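Local coordinates for listeria nuclear targeted protein A (Listeria monocytogenes, PDB 4CIH), which relieves the repression of host interferon-stimulated genes by blocking recruitment of the chromatin repressor BAHD1 to them, at residues A[78-81]-A[82-86]; A[132-135]-A[136-140]; A[93-96]-A[97-101]. The protein carries 2 engineered substitutions. One frame throughout, in Å; residues are numbered along the deposited sequence.

Contact 1: A[78-81]-A[82-86]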
ATOM      1  N   ASP A  78      -7.310   9.208 -16.867  1.00 47.24           N
ATOM      2  CA  ASP A  78      -6.711   7.948 -16.417  1.00 40.40           C
ATOM      3  C   ASP A  78      -5.785   8.182 -15.232  1.00 36.61           C
ATOM      4  O   ASP A  78      -5.629   7.316 -14.371  1.00 28.47           O
ATOM      5  CB  ASP A  78      -6.061   7.212 -17.584  1.00 32.90           C
ATOM      6  CG  ASP A  78      -7.083   6.461 -18.404  1.00 41.30           C
ATOM      7  OD1 ASP A  78      -8.169   6.202 -17.843  1.00 41.29           O
ATOM      8  OD2 ASP A  78      -6.838   6.130 -19.589  1.00 33.21           O
ATOM      9  N   THR A  79      -5.265   9.404 -15.134  1.00 41.89           N
ATOM     10  CA  THR A  79      -4.404   9.764 -13.988  1.00 31.60           C
ATOM     11  C   THR A  79      -5.073   9.968 -12.611  1.00 34.96           C
ATOM     12  O   THR A  79      -4.743   9.251 -11.663  1.00 32.71           O
ATOM     13  CB  THR A  79      -3.424  10.882 -14.333  1.00 28.87           C
ATOM     14  OG1 THR A  79      -3.276  11.790 -13.222  1.00 37.95           O
ATOM     15  CG2 THR A  79      -3.848  11.610 -15.538  1.00 28.35           C
ATOM     16  N   GLU A  80      -5.972  10.941 -12.457  1.00 34.66           N
ATOM     17  CA  GLU A  80      -6.559  11.132 -11.136  1.00 31.58           C
ATOM     18  C   GLU A  80      -7.194   9.841 -10.708  1.00 35.47           C
ATOM     19  O   GLU A  80      -7.118   9.479  -9.529  1.00 48.99           O
ATOM     20  CB  GLU A  80      -7.661  12.208 -11.085  1.00 35.48           C
ATOM     21  CG  GLU A  80      -8.896  11.798 -10.242  1.00 40.54           C
ATOM     22  CD  GLU A  80      -8.793  12.127  -8.735  1.00 38.63           C
ATOM     23  OE1 GLU A  80      -7.678  12.255  -8.216  1.00 29.69           O
ATOM     24  OE2 GLU A  80      -9.819  12.278  -8.038  1.00 40.29           O
ATOM     25  N   ALA A  81      -7.885   9.209 -11.650  1.00 37.96           N
ATOM     26  CA  ALA A  81      -8.536   7.927 -11.445  1.00 43.22           C
ATOM     27  C   ALA A  81      -7.580   7.026 -10.714  1.00 44.74           C
ATOM     28  O   ALA A  81      -7.928   6.499  -9.654  1.00 62.53           O
ATOM     29  CB  ALA A  81      -8.928   7.320 -12.784  1.00 46.91           C
ATOM     30  N   PHE A  82      -6.358   6.921 -11.247  1.00 45.18           N
ATOM     31  CA  PHE A  82      -5.255   6.124 -10.687  1.00 44.88           C
ATOM     32  C   PHE A  82      -4.826   6.555  -9.293  1.00 48.22           C
ATOM     33  O   PHE A  82      -4.567   5.725  -8.411  1.00 47.94           O
ATOM     34  CB  PHE A  82      -4.037   6.177 -11.639  1.00 37.41           C
ATOM     35  CG  PHE A  82      -2.739   5.852 -10.969  1.00 41.90           C
ATOM     36  CD1 PHE A  82      -2.472   4.545 -10.558  1.00 39.83           C
ATOM     37  CD2 PHE A  82      -1.781   6.845 -10.737  1.00 30.72           C
ATOM     38  CE1 PHE A  82      -1.301   4.232  -9.899  1.00 30.61           C
ATOM     39  CE2 PHE A  82      -0.596   6.521 -10.118  1.00 36.58           C
ATOM     40  CZ  PHE A  82      -0.368   5.224  -9.681  1.00 34.97           C
ATOM     41  N   LYS A  83      -4.690   7.865  -9.107  1.00 51.25           N
ATOM     42  CA  LYS A  83      -4.319   8.394  -7.801  1.00 38.83           C
ATOM     43  C   LYS A  83      -5.442   8.025  -6.842  1.00 34.69           C
ATOM     44  O   LYS A  83      -5.187   7.650  -5.691  1.00 31.88           O
ATOM     45  CB  LYS A  83      -4.082   9.919  -7.890  1.00 40.68           C
ATOM     46  CG  LYS A  83      -4.068  10.719  -6.577  1.00 40.66           C
ATOM     47  CD  LYS A  83      -5.407  11.289  -6.140  1.00 30.39           C
ATOM     48  CE  LYS A  83      -5.257  12.215  -4.913  1.00 30.35           C
ATOM     49  NZ  LYS A  83      -5.485  13.668  -5.175  1.00 29.11           N
ATOM     50  N   LYS A  84      -6.685   8.165  -7.309  1.00 39.15           N
ATOM     51  CA  LYS A  84      -7.885   8.096  -6.454  1.00 36.61           C
ATOM     52  C   LYS A  84      -7.999   6.701  -5.899  1.00 35.63           C
ATOM     53  O   LYS A  84      -8.278   6.508  -4.720  1.00 45.51           O
ATOM     54  CB  LYS A  84      -9.139   8.439  -7.273  1.00 35.51           C
ATOM     55  CG  LYS A  84     -10.426   7.987  -6.618  1.00 38.85           C
ATOM     56  CD  LYS A  84     -11.634   8.533  -7.366  1.00 34.43           C
ATOM     57  CE  LYS A  84     -12.894   7.874  -6.863  1.00 30.74           C
ATOM     58  NZ  LYS A  84     -13.582   7.221  -8.017  1.00 34.77           N
ATOM     59  N   ILE A  85      -7.771   5.729  -6.774  1.00 39.58           N
ATOM     60  CA  ILE A  85      -7.689   4.345  -6.370  1.00 39.70           C
ATOM     61  C   ILE A  85      -6.401   4.117  -5.589  1.00 45.05           C
ATOM     62  O   ILE A  85      -6.448   3.692  -4.429  1.00 58.98           O
ATOM     63  CB  ILE A  85      -7.779   3.399  -7.581  1.00 39.36           C
ATOM     64  CG1 ILE A  85      -7.806   1.943  -7.133  1.00 44.57           C
ATOM     65  CG2 ILE A  85      -6.647   3.636  -8.562  1.00 43.66           C
ATOM     66  CD1 ILE A  85      -9.168   1.317  -7.254  1.00 34.97           C
ATOM     67  N   PHE A  86      -5.256   4.411  -6.198  1.00 36.09           N
ATOM     68  CA  PHE A  86      -3.971   4.130  -5.552  1.00 39.35           C
ATOM     69  C   PHE A  86      -3.929   4.686  -4.130  1.00 36.56           C
ATOM     70  O   PHE A  86      -3.344   4.089  -3.252  1.00 43.33           O
ATOM     71  CB  PHE A  86      -2.838   4.685  -6.409  1.00 39.71           C
ATOM     72  CG  PHE A  86      -1.491   4.685  -5.742  1.00 46.65           C
ATOM     73  CD1 PHE A  86      -1.182   5.616  -4.749  1.00 47.19           C
ATOM     74  CD2 PHE A  86      -0.500   3.818  -6.173  1.00 44.34           C
ATOM     75  CE1 PHE A  86       0.065   5.633  -4.163  1.00 41.38           C
ATOM     76  CE2 PHE A  86       0.738   3.813  -5.587  1.00 39.83           C
ATOM     77  CZ  PHE A  86       1.027   4.722  -4.577  1.00 47.58           C
TER
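Glu80 and Lys83 make the main side-chain meeting in this piece of helix 77-103. The two chains cross at a slant. Glu80 OE1 lies 3.2 Å from Lys83 CD, so the carboxylate oxygen rests against the aliphatic part of the lysine. The charged ends stay somewhat apart, with OE1 of Glu80 and NZ of Lys83 4.0 Å from each other, beyond a salt bridge. Ser72 joins them instead, since its OG is hydrogen-bonded to both. Lys83 bends near its base (chi2 -91°) and again at its end, which brings CD beside the glutamate. The other oxygen, Glu80 OE2, comes only to CB of Lys84, at 4.0 Å. Beyond CB, the Lys84 chain extends in another direction.

The backbone supplies the hydrogen bonds. Each runs from an N-H to the carbonyl four residues earlier, as in an alpha helix. Lys84 N to Glu80 O is the shortest of the four, at 2.6 Å. Lys83 N to Thr79 O measures 2.9 Å, and Ile85 N to Ala81 O is nearly straight, with an angle at the hydrogen of 165°. Phe82 N bonds to Asp78 O at 3.2 Å.

Two apolar side chains also touch carbonyl oxygens. Phe82 CB lies 3.2 Å from Thr79 O, and the same oxygen sits off the edge of the Phe82 ring. Ile85 CG2 lies 3.3 Å from Ala81 O.

The buried side faces the bundle. Phe82 packs on Ile12 of helix 8-34, on Ile69 of helix 67-70 and on Leu139 of helix 121-139. Phe86 reaches Leu16 of helix 8-34 and Gln60 and Ile63 of helix 42-63, and Ile85 lies on Arg128 and Lys131 of helix 121-139.

Contact 2: A[132-135]-A[136-140]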
ATOM      1  N   LEU A 132      -6.878  -0.744  -9.692  1.00 35.77           N
ATOM      2  CA  LEU A 132      -5.525  -0.149  -9.750  1.00 38.21           C
ATOM      3  C   LEU A 132      -4.829  -0.712 -10.958  1.00 33.57           C
ATOM      4  O   LEU A 132      -4.140   0.017 -11.702  1.00 32.29           O
ATOM      5  CB  LEU A 132      -4.691  -0.474  -8.514  1.00 37.27           C
ATOM      6  CG  LEU A 132      -3.460   0.437  -8.348  1.00 38.81           C
ATOM      7  CD1 LEU A 132      -2.601   0.018  -7.184  1.00 35.65           C
ATOM      8  CD2 LEU A 132      -2.594   0.444  -9.598  1.00 34.28           C
ATOM      9  N   GLN A 133      -5.063  -2.014 -11.138  1.00 36.26           N
ATOM     10  CA  GLN A 133      -4.468  -2.831 -12.171  1.00 33.11           C
ATOM     11  C   GLN A 133      -4.941  -2.382 -13.539  1.00 37.07           C
ATOM     12  O   GLN A 133      -4.148  -2.221 -14.438  1.00 37.00           O
ATOM     13  CB  GLN A 133      -4.830  -4.305 -11.959  1.00 33.73           C
ATOM     14  CG  GLN A 133      -4.145  -5.225 -12.967  1.00 36.94           C
ATOM     15  CD  GLN A 133      -2.632  -4.934 -13.121  1.00 35.55           C
ATOM     16  OE1 GLN A 133      -1.840  -5.123 -12.182  1.00 30.65           O
ATOM     17  NE2 GLN A 133      -2.253  -4.420 -14.280  1.00 36.98           N
ATOM     18  N   THR A 134      -6.243  -2.204 -13.720  1.00 46.85           N
ATOM     19  CA  THR A 134      -6.677  -1.553 -14.953  1.00 48.67           C
ATOM     20  C   THR A 134      -5.981  -0.196 -15.060  1.00 42.38           C
ATOM     21  O   THR A 134      -5.166   0.040 -15.965  1.00 47.53           O
ATOM     22  CB  THR A 134      -8.210  -1.457 -15.040  1.00 43.99           C
ATOM     23  OG1 THR A 134      -8.740  -2.784 -15.131  1.00 38.08           O
ATOM     24  CG2 THR A 134      -8.651  -0.651 -16.267  1.00 45.06           C
ATOM     25  N   ALA A 135      -6.232   0.643 -14.070  1.00 37.97           N
ATOM     26  CA  ALA A 135      -5.619   1.975 -13.949  1.00 46.03           C
ATOM     27  C   ALA A 135      -4.130   2.062 -14.337  1.00 41.45           C
ATOM     28  O   ALA A 135      -3.674   3.095 -14.831  1.00 47.19           O
ATOM     29  CB  ALA A 135      -5.843   2.535 -12.524  1.00 36.19           C
ATOM     30  N   LEU A 136      -3.357   1.019 -14.057  1.00 43.56           N
ATOM     31  CA  LEU A 136      -1.949   1.003 -14.485  1.00 41.64           C
ATOM     32  C   LEU A 136      -1.880   0.658 -15.979  1.00 38.18           C
ATOM     33  O   LEU A 136      -1.205   1.332 -16.793  1.00 31.61           O
ATOM     34  CB  LEU A 136      -1.157  -0.016 -13.648  1.00 48.64           C
ATOM     35  CG  LEU A 136      -0.710   0.258 -12.197  1.00 46.40           C
ATOM     36  CD1 LEU A 136      -0.681  -1.035 -11.405  1.00 47.79           C
ATOM     37  CD2 LEU A 136       0.656   0.930 -12.085  1.00 38.04           C
ATOM     38  N   ASN A 137      -2.619  -0.385 -16.350  1.00 38.37           N
ATOM     39  CA  ASN A 137      -2.753  -0.772 -17.757  1.00 39.44           C
ATOM     40  C   ASN A 137      -3.206   0.423 -18.595  1.00 37.81           C
ATOM     41  O   ASN A 137      -2.811   0.578 -19.750  1.00 37.01           O
ATOM     42  CB  ASN A 137      -3.777  -1.916 -17.914  1.00 34.85           C
ATOM     43  CG  ASN A 137      -3.168  -3.281 -17.700  1.00 42.45           C
ATOM     44  OD1 ASN A 137      -1.955  -3.426 -17.567  1.00 53.83           O
ATOM     45  ND2 ASN A 137      -4.008  -4.290 -17.648  1.00 44.69           N
ATOM     46  N   ASN A 138      -4.062   1.259 -18.010  1.00 40.48           N
ATOM     47  CA  ASN A 138      -4.596   2.387 -18.770  1.00 43.76           C
ATOM     48  C   ASN A 138      -3.536   3.483 -18.879  1.00 38.24           C
ATOM     49  O   ASN A 138      -3.402   4.157 -19.909  1.00 29.85           O
ATOM     50  CB  ASN A 138      -5.984   2.838 -18.256  1.00 41.42           C
ATOM     51  CG  ASN A 138      -7.082   1.823 -18.586  1.00 45.02           C
ATOM     52  OD1 ASN A 138      -6.802   0.776 -19.170  1.00 49.84           O
ATOM     53  ND2 ASN A 138      -8.331   2.125 -18.224  1.00 48.82           N
ATOM     54  N   LEU A 139      -2.713   3.556 -17.836  1.00 36.64           N
ATOM     55  CA  LEU A 139      -1.550   4.415 -17.786  1.00 32.83           C
ATOM     56  C   LEU A 139      -0.484   3.833 -18.725  1.00 36.88           C
ATOM     57  O   LEU A 139       0.423   4.533 -19.213  1.00 41.18           O
ATOM     58  CB  LEU A 139      -1.044   4.452 -16.328  1.00 28.55           C
ATOM     59  CG  LEU A 139      -1.708   5.292 -15.227  1.00 25.80           C
ATOM     60  CD1 LEU A 139      -0.759   5.304 -14.049  1.00 28.97           C
ATOM     61  CD2 LEU A 139      -1.941   6.740 -15.602  1.00 26.83           C
ATOM     62  N   LYS A 140      -0.598   2.537 -18.988  1.00 42.30           N
ATOM     63  CA  LYS A 140       0.300   1.864 -19.934  1.00 38.76           C
ATOM     64  C   LYS A 140       1.647   1.605 -19.249  1.00 43.94           C
ATOM     65  O   LYS A 140       2.714   1.718 -19.849  1.00 45.03           O
ATOM     66  CB  LYS A 140       0.437   2.701 -21.202  1.00 46.28           C
ATOM     67  CG  LYS A 140      -0.864   2.816 -21.999  1.00 46.28           C
ATOM     68  CD  LYS A 140      -0.594   3.329 -23.408  1.00 47.46           C
ATOM     69  CE  LYS A 140      -1.812   3.179 -24.291  1.00 43.83           C
ATOM     70  NZ  LYS A 140      -2.073   4.497 -24.936  1.00 51.20           N
TER
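Leu136, Asn137, Asn138 and Leu139 bond through their N-H groups to the carbonyls of Leu132, Gln133, Thr134 and Ala135, four residues back, in the last turns of helix 121-139. Asn137 N to Gln133 O measures 3.1 Å. Asn138 N to Thr134 O is short, 2.6 Å.

Gln133 folds over toward Asn137, its chain bent at chi2 (48°). This brings Gln133 NE2 to 3.4 Å from Asn137 OD1. The two amide planes are turned 62° apart. The other amide atom of Gln133, OE1, accepts a hydrogen bond from Leu145 N, which ties the chain's tail to the helix. Thr134 and Asn138 stand next to each other and reach in the same direction, with Thr134 CG2 3.4 Å from Asn138 ND2.

Leu132 and Leu136 cross on the buried side, but their modelled methyls are too close to be trusted in detail. Leu132 also packs on Trp89 of helix 77-103.

Lys140 has positive phi (78°) and leaves the helical conformation. It is the C-prime residue of a Schellman motif, a common way to end an alpha helix. Val141 N pairs with Leu136 O, and Lys140 N bonds weakly to Asn137 O.

Contact 3: A[93-96]-A[97-101]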
ATOM      1  N   LYS A  93      -3.659  -1.360   2.506  1.00 32.62           N
ATOM      2  CA  LYS A  93      -2.544  -2.276   2.686  1.00 30.12           C
ATOM      3  C   LYS A  93      -1.674  -1.757   3.794  1.00 35.28           C
ATOM      4  O   LYS A  93      -1.091  -2.506   4.576  1.00 51.47           O
ATOM      5  CB  LYS A  93      -1.716  -2.304   1.410  1.00 30.41           C
ATOM      6  CG  LYS A  93      -2.453  -2.890   0.216  1.00 37.42           C
ATOM      7  CD  LYS A  93      -1.710  -4.044  -0.446  1.00 39.97           C
ATOM      8  CE  LYS A  93      -2.585  -5.293  -0.501  1.00 45.46           C
ATOM      9  NZ  LYS A  93      -2.344  -6.179  -1.681  1.00 49.58           N
ATOM     10  N   ILE A  94      -1.574  -0.456   3.901  1.00 31.44           N
ATOM     11  CA  ILE A  94      -0.826   0.004   5.038  1.00 37.38           C
ATOM     12  C   ILE A  94      -1.631  -0.265   6.305  1.00 36.56           C
ATOM     13  O   ILE A  94      -1.196  -1.017   7.171  1.00 29.81           O
ATOM     14  CB  ILE A  94      -0.509   1.463   4.893  1.00 28.07           C
ATOM     15  CG1 ILE A  94       0.610   1.579   3.861  1.00 30.00           C
ATOM     16  CG2 ILE A  94      -0.217   2.055   6.245  1.00 27.84           C
ATOM     17  CD1 ILE A  94       0.644   2.923   3.159  1.00 32.08           C
ATOM     18  N   GLU A  95      -2.803   0.356   6.406  1.00 34.63           N
ATOM     19  CA  GLU A  95      -3.600   0.177   7.588  1.00 32.42           C
ATOM     20  C   GLU A  95      -3.546  -1.294   7.940  1.00 34.27           C
ATOM     21  O   GLU A  95      -3.097  -1.672   9.038  1.00 46.58           O
ATOM     22  CB  GLU A  95      -5.027   0.664   7.314  1.00 43.17           C
ATOM     23  CG  GLU A  95      -5.917   0.900   8.529  1.00 49.52           C
ATOM     24  CD  GLU A  95      -5.268   1.676   9.669  1.00 50.51           C
ATOM     25  OE1 GLU A  95      -4.461   2.591   9.418  1.00 48.06           O
ATOM     26  OE2 GLU A  95      -5.599   1.381  10.845  1.00 63.37           O
ATOM     27  N   ARG A  96      -3.925  -2.144   6.992  1.00 29.81           N
ATOM     28  CA  ARG A  96      -4.060  -3.568   7.315  1.00 36.87           C
ATOM     29  C   ARG A  96      -2.837  -4.224   7.938  1.00 33.62           C
ATOM     30  O   ARG A  96      -2.977  -5.042   8.842  1.00 39.21           O
ATOM     31  CB  ARG A  96      -4.627  -4.385   6.136  1.00 42.49           C
ATOM     32  CG  ARG A  96      -5.263  -5.672   6.602  1.00 36.12           C
ATOM     33  CD  ARG A  96      -5.737  -6.545   5.468  1.00 48.30           C
ATOM     34  NE  ARG A  96      -4.602  -7.078   4.721  1.00 39.76           N
ATOM     35  CZ  ARG A  96      -4.717  -7.576   3.509  1.00 39.41           C
ATOM     36  NH1 ARG A  96      -5.911  -7.578   2.932  1.00 36.16           N
ATOM     37  NH2 ARG A  96      -3.642  -8.068   2.893  1.00 41.49           N
ATOM     38  N   ILE A  97      -1.633  -3.866   7.491  1.00 41.23           N
ATOM     39  CA  ILE A  97      -0.446  -4.277   8.233  1.00 42.71           C
ATOM     40  C   ILE A  97      -0.450  -3.671   9.633  1.00 50.18           C
ATOM     41  O   ILE A  97      -0.521  -4.403  10.623  1.00 47.47           O
ATOM     42  CB  ILE A  97       0.877  -3.943   7.524  1.00 48.25           C
ATOM     43  CG1 ILE A  97       0.980  -4.748   6.238  1.00 49.07           C
ATOM     44  CG2 ILE A  97       2.048  -4.344   8.415  1.00 44.98           C
ATOM     45  CD1 ILE A  97       1.876  -4.110   5.203  1.00 59.60           C
ATOM     46  N   GLN A  98      -0.377  -2.340   9.707  1.00 44.04           N
ATOM     47  CA  GLN A  98      -0.520  -1.636  10.972  1.00 41.54           C
ATOM     48  C   GLN A  98      -1.424  -2.376  11.943  1.00 41.99           C
ATOM     49  O   GLN A  98      -1.089  -2.637  13.103  1.00 52.18           O
ATOM     50  CB  GLN A  98      -1.102  -0.248  10.705  1.00 48.45           C
ATOM     51  CG  GLN A  98      -1.095   0.672  11.909  1.00 44.60           C
ATOM     52  CD  GLN A  98       0.304   0.919  12.429  1.00 49.91           C
ATOM     53  OE1 GLN A  98       1.054   1.706  11.855  1.00 50.23           O
ATOM     54  NE2 GLN A  98       0.664   0.243  13.520  1.00 39.33           N
ATOM     55  N   VAL A  99      -2.590  -2.721  11.434  1.00 48.21           N
ATOM     56  CA  VAL A  99      -3.681  -3.193  12.244  1.00 40.65           C
ATOM     57  C   VAL A  99      -3.295  -4.532  12.839  1.00 48.60           C
ATOM     58  O   VAL A  99      -3.435  -4.738  14.046  1.00 43.89           O
ATOM     59  CB  VAL A  99      -4.920  -3.265  11.343  1.00 41.32           C
ATOM     60  CG1 VAL A  99      -6.060  -4.052  11.969  1.00 49.42           C
ATOM     61  CG2 VAL A  99      -5.347  -1.842  11.007  1.00 44.93           C
ATOM     62  N   THR A 100      -2.740  -5.419  12.008  1.00 52.40           N
ATOM     63  CA  THR A 100      -2.389  -6.733  12.514  1.00 40.57           C
ATOM     64  C   THR A 100      -1.289  -6.724  13.545  1.00 33.86           C
ATOM     65  O   THR A 100      -1.339  -7.514  14.490  1.00 33.77           O
ATOM     66  CB  THR A 100      -2.184  -7.839  11.456  1.00 41.94           C
ATOM     67  OG1 THR A 100      -1.098  -8.688  11.868  1.00 50.13           O
ATOM     68  CG2 THR A 100      -1.853  -7.265  10.108  1.00 46.81           C
ATOM     69  N   ILE A 101      -0.311  -5.836  13.402  1.00 35.01           N
ATOM     70  CA  ILE A 101       0.759  -5.796  14.400  1.00 33.66           C
ATOM     71  C   ILE A 101       0.266  -5.204  15.697  1.00 35.82           C
ATOM     72  O   ILE A 101       0.638  -5.661  16.792  1.00 45.04           O
ATOM     73  CB  ILE A 101       2.059  -5.085  13.966  1.00 34.69           C
ATOM     74  CG1 ILE A 101       3.109  -5.282  15.067  1.00 39.70           C
ATOM     75  CG2 ILE A 101       1.863  -3.590  13.762  1.00 36.90           C
ATOM     76  CD1 ILE A 101       3.456  -6.739  15.289  1.00 43.28           C
TER
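The carboxylate of Glu95 is the flat group that meets the other half of this contact, and it meets Val99. Val99 CG2 lies 3.2 Å from Glu95 OE2. The methyl comes in at a slant, well out of the carboxylate plane but not over its centre. Two other flat groups turn elsewhere: the amide of Gln98 has a weak hydrogen bond from NE2 to Asp102 OD1, and the guanidinium of Arg96 has a long, weak ion pair with Glu23.

All these residues but Glu23 lie on helix 77-103, a long helix of the four-helical up-and-down bundle. Glu95 bends at chi2 (46°), which turns its carboxylate along the helix toward Val99. The two side chains cross, and Glu95 CG also lies 3.7 Å from Val99 CG2.

The backbone bonds follow the alpha-helical pattern. Val99 N to Glu95 O is short, 2.7 Å. Gln98 N reaches Ile94 O at 3.0 Å. Ile97 N to Lys93 O is longer, 3.3 Å. The bond from Thr100 N to Arg96 O is less certain, because the model places that oxygen too close to a neighbour.

Ile94 and Ile97 both reach helices 8-34 and 42-63, the former at Phe19 and Gln60, the latter at Ser26 and Met56. Val99 packs on Ser110 and Phe114 of helix 109-117.

Ile97 turns its long branch back along the helix. With CG1 anti to the carbonyl carbon (chi1 -65°), the branch swings toward the Lys93 carbonyl, and Ile97 CG1 comes to 3.5 Å from Lys93 O. The extended chi2 (155°) then carries Ile97 CD1 on to 3.4 Å from Lys93 O.

In the fold
All three contacts are local contacts along helices of the four-helical up-and-down bundle, contact 2 reaching just past the end of its helix. Contacts 1 and 3 share helix 77-103, and contact 2 closes helix 121-139. Along the chain the order is contact 1, contact 3, contact 2. In space contacts 1 and 2 are neighbours, with centres about 9 Å apart, and they touch by packing, as where Ile85 meets Leu132. Contact 3 is on the opposite side of the chain's centre. Its centre is about 22 Å from that of contact 1 and about 25 Å from that of contact 2. Helix 77-103 therefore spans the bundle, packing against helix 121-139 near one end and helix 109-117 near the other.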